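Local structure of mitogen-activated protein kinase kinase kinase 15 (Homo sapiens, 6V0M) at residues A18-K23 with R47-L52. The protein phosphorylates MAP kinase kinases, probably in stress and apoptosis signalling, with this sterile alpha-motif domain probably mediating complex formation with other apoptosis signal-regulating kinases. Sequence-based numbering, arbitrary orientation.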
ATOM      1  N   ALA A  18       9.187   7.011  -6.964  1.00 35.44           N
ATOM      2  CA  ALA A  18       8.849   8.299  -6.360  1.00 35.39           C
ATOM      3  C   ALA A  18       7.514   8.852  -6.852  1.00 38.55           C
ATOM      4  O   ALA A  18       6.781   9.425  -6.069  1.00 37.83           O
ATOM      5  CB  ALA A  18       9.953   9.303  -6.653  1.00 36.83           C
ATOM      6  N   LYS A  19       7.206   8.690  -8.154  1.00 39.45           N
ATOM      7  CA  LYS A  19       5.952   9.209  -8.687  1.00 40.02           C
ATOM      8  C   LYS A  19       4.760   8.476  -8.140  1.00 35.65           C
ATOM      9  O   LYS A  19       3.727   9.068  -7.841  1.00 34.48           O
ATOM     10  CB  LYS A  19       5.912   9.203 -10.241  1.00 48.82           C
ATOM     11  CG  LYS A  19       7.011   9.993 -10.920  1.00 54.54           C
ATOM     12  CD  LYS A  19       6.519  11.213 -11.718  1.00 61.73           C
ATOM     13  CE  LYS A  19       6.173  12.397 -10.826  1.00 62.34           C
ATOM     14  NZ  LYS A  19       5.110  13.257 -11.416  1.00 65.70           N
ATOM     15  N   THR A  20       4.878   7.154  -7.967  1.00 33.05           N
ATOM     16  CA  THR A  20       3.835   6.384  -7.389  1.00 30.87           C
ATOM     17  C   THR A  20       3.590   6.728  -5.931  1.00 29.28           C
ATOM     18  O   THR A  20       2.416   6.798  -5.490  1.00 24.23           O
ATOM     19  CB  THR A  20       4.052   4.875  -7.532  1.00 36.64           C
ATOM     20  OG1 THR A  20       4.098   4.604  -8.932  1.00 37.07           O
ATOM     21  CG2 THR A  20       2.887   4.109  -6.870  1.00 38.06           C
ATOM     22  N   ILE A  21       4.691   6.925  -5.200  1.00 27.16           N
ATOM     23  CA  ILE A  21       4.646   7.301  -3.813  1.00 26.16           C
ATOM     24  C   ILE A  21       3.886   8.662  -3.714  1.00 22.82           C
ATOM     25  O   ILE A  21       3.020   8.841  -2.831  1.00 22.41           O
ATOM     26  CB  ILE A  21       6.047   7.334  -3.191  1.00 28.75           C
ATOM     27  CG1 ILE A  21       6.573   5.887  -2.989  1.00 28.78           C
ATOM     28  CG2 ILE A  21       6.104   8.141  -1.883  1.00 29.98           C
ATOM     29  CD1 ILE A  21       8.020   5.860  -2.613  1.00 30.14           C
ATOM     30  N   GLU A  22       4.192   9.579  -4.610  1.00 26.05           N
ATOM     31  CA  GLU A  22       3.506  10.892  -4.609  1.00 27.90           C
ATOM     32  C   GLU A  22       2.013  10.787  -4.798  1.00 27.83           C
ATOM     33  O   GLU A  22       1.236  11.420  -4.075  1.00 24.86           O
ATOM     34  CB  GLU A  22       4.098  11.832  -5.657  1.00 32.38           C
ATOM     35  CG  GLU A  22       5.456  12.350  -5.270  1.00 33.52           C
ATOM     36  CD  GLU A  22       6.144  13.147  -6.370  1.00 38.24           C
ATOM     37  OE1 GLU A  22       5.465  13.463  -7.374  1.00 35.47           O
ATOM     38  OE2 GLU A  22       7.351  13.479  -6.200  1.00 40.19           O
ATOM     39  N   LYS A  23       1.605   9.932  -5.746  1.00 30.97           N
ATOM     40  CA  LYS A  23       0.219   9.677  -6.007  1.00 35.03           C
ATOM     41  C   LYS A  23      -0.529   9.143  -4.785  1.00 29.10           C
ATOM     42  O   LYS A  23      -1.639   9.657  -4.427  1.00 26.81           O
ATOM     43  CB  LYS A  23       0.074   8.702  -7.195  1.00 36.09           C
ATOM     44  CG  LYS A  23       0.186   9.399  -8.515  1.00 48.43           C
ATOM     45  CD  LYS A  23       0.337   8.409  -9.677  1.00 59.22           C
ATOM     46  CE  LYS A  23      -0.906   7.584  -9.949  1.00 56.78           C
ATOM     47  NZ  LYS A  23      -0.529   6.406 -10.805  1.00 58.95           N
ATOM     48  N   ARG A  47      -4.071   3.578 -10.928  1.00 32.92           N
ATOM     49  CA  ARG A  47      -3.257   3.203 -12.089  1.00 38.14           C
ATOM     50  C   ARG A  47      -1.837   2.744 -11.740  1.00 31.93           C
ATOM     51  O   ARG A  47      -0.874   3.032 -12.489  1.00 33.29           O
ATOM     52  CB  ARG A  47      -3.216   4.320 -13.124  1.00 35.47           C
ATOM     53  CG  ARG A  47      -4.619   4.668 -13.589  1.00 43.19           C
ATOM     54  CD  ARG A  47      -4.511   5.806 -14.540  1.00 47.93           C
ATOM     55  NE  ARG A  47      -5.792   6.139 -15.144  1.00 59.93           N
ATOM     56  CZ  ARG A  47      -6.523   7.213 -14.847  1.00 65.10           C
ATOM     57  NH1 ARG A  47      -6.134   8.067 -13.903  1.00 71.16           N
ATOM     58  NH2 ARG A  47      -7.661   7.436 -15.495  1.00 69.77           N
ATOM     59  N   LEU A  48      -1.737   1.926 -10.692  1.00 27.81           N
ATOM     60  CA  LEU A  48      -0.496   1.261 -10.363  1.00 27.84           C
ATOM     61  C   LEU A  48      -0.140   0.280 -11.438  1.00 26.60           C
ATOM     62  O   LEU A  48      -1.000  -0.420 -11.985  1.00 30.41           O
ATOM     63  CB  LEU A  48      -0.498   0.585  -8.998  1.00 30.31           C
ATOM     64  CG  LEU A  48      -0.808   1.235  -7.658  1.00 33.48           C
ATOM     65  CD1 LEU A  48      -0.213   0.353  -6.565  1.00 40.60           C
ATOM     66  CD2 LEU A  48      -0.291   2.627  -7.602  1.00 34.35           C
ATOM     67  N   ARG A  49       1.148   0.255 -11.799  1.00 27.17           N
ATOM     68  CA  ARG A  49       1.688  -0.742 -12.701  1.00 28.99           C
ATOM     69  C   ARG A  49       1.665  -2.131 -12.030  1.00 27.56           C
ATOM     70  O   ARG A  49       1.707  -2.241 -10.780  1.00 27.71           O
ATOM     71  CB  ARG A  49       3.124  -0.374 -13.062  1.00 31.07           C
ATOM     72  CG  ARG A  49       3.307   0.938 -13.813  1.00 41.06           C
ATOM     73  CD  ARG A  49       4.789   1.129 -14.121  1.00 47.92           C
ATOM     74  NE  ARG A  49       5.137   2.492 -14.516  1.00 51.19           N
ATOM     75  CZ  ARG A  49       5.637   3.438 -13.708  1.00 54.17           C
ATOM     76  NH1 ARG A  49       5.834   3.230 -12.405  1.00 49.08           N
ATOM     77  NH2 ARG A  49       5.921   4.637 -14.209  1.00 51.16           N
ATOM     78  N   GLY A  50       1.535  -3.153 -12.866  1.00 27.82           N
ATOM     79  CA  GLY A  50       1.284  -4.543 -12.438  1.00 30.82           C
ATOM     80  C   GLY A  50       2.255  -5.078 -11.399  1.00 29.49           C
ATOM     81  O   GLY A  50       1.852  -5.748 -10.441  1.00 26.10           O
ATOM     82  N   GLY A  51       3.551  -4.849 -11.619  1.00 30.45           N
ATOM     83  CA  GLY A  51       4.610  -5.347 -10.737  1.00 31.32           C
ATOM     84  C   GLY A  51       4.435  -4.852  -9.315  1.00 28.91           C
ATOM     85  O   GLY A  51       4.387  -5.606  -8.333  1.00 29.56           O
ATOM     86  N   LEU A  52       4.314  -3.530  -9.163  1.00 24.72           N
ATOM     87  CA  LEU A  52       4.125  -2.959  -7.850  1.00 27.17           C
ATOM     88  C   LEU A  52       2.798  -3.393  -7.253  1.00 25.90           C
ATOM     89  O   LEU A  52       2.731  -3.686  -6.062  1.00 27.55           O
ATOM     90  CB  LEU A  52       4.194  -1.418  -7.868  1.00 26.85           C
ATOM     91  CG  LEU A  52       3.873  -0.741  -6.548  1.00 30.64           C
ATOM     92  CD1 LEU A  52       5.002  -1.075  -5.603  1.00 31.77           C
ATOM     93  CD2 LEU A  52       3.784   0.774  -6.827  1.00 34.80           C
TER
HETATM   94  O   HOH W   1       2.889   1.893 -10.259  1.00 36.45           O
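The flat group nearest the helix is the guanidinium of R49, whose NH1 stands 4.1 Å from T20 OG1; the hydroxyl meets it at a slant, neither squarely over a face nor at an edge. That separation is too long for a hydrogen bond, and the two groups are linked instead through D17, whose OD1 is hydrogen-bonded to T20 OG1 and forms a long, weak ion pair with R49 NH1. A water adds a second link: it accepts from R49 N at 2.8 Å and donates to T20 OG1 at 3.3 Å, so the hydroxyl is tied to the chain just ahead of helix 50-70.

The apolar half of T20 does the packing. A chi1 of -61° sets OG1 beside the backbone N and CG2 anti to it, which directs the methyl between two leucines. It meets L52 CD2 tip to tip at 3.5 Å, tighter than usual van der Waals contact, while L48 CD2 approaches at 3.6 Å from a side chain running roughly at right angles to that of T20. T20 thus turns its hydroxyl to D17 and the water, and its methyl to the leucines.

K23 bends at chi3 (69°) and brings NZ to the C-terminal end of helix 40-45, where it is hydrogen-bonded to L46 O; R47 O, 3.8 Å from NZ, is too far to count as a bond. R47 has positive phi (57°) and closes that helix in a Schellman motif. Helix 18-26 therefore packs on the connection between helices 40-45 and 50-70 and on the first turn of helix 50-70 in the five-helix SAM fold, while I21 turns from this contact onto helix 4-13.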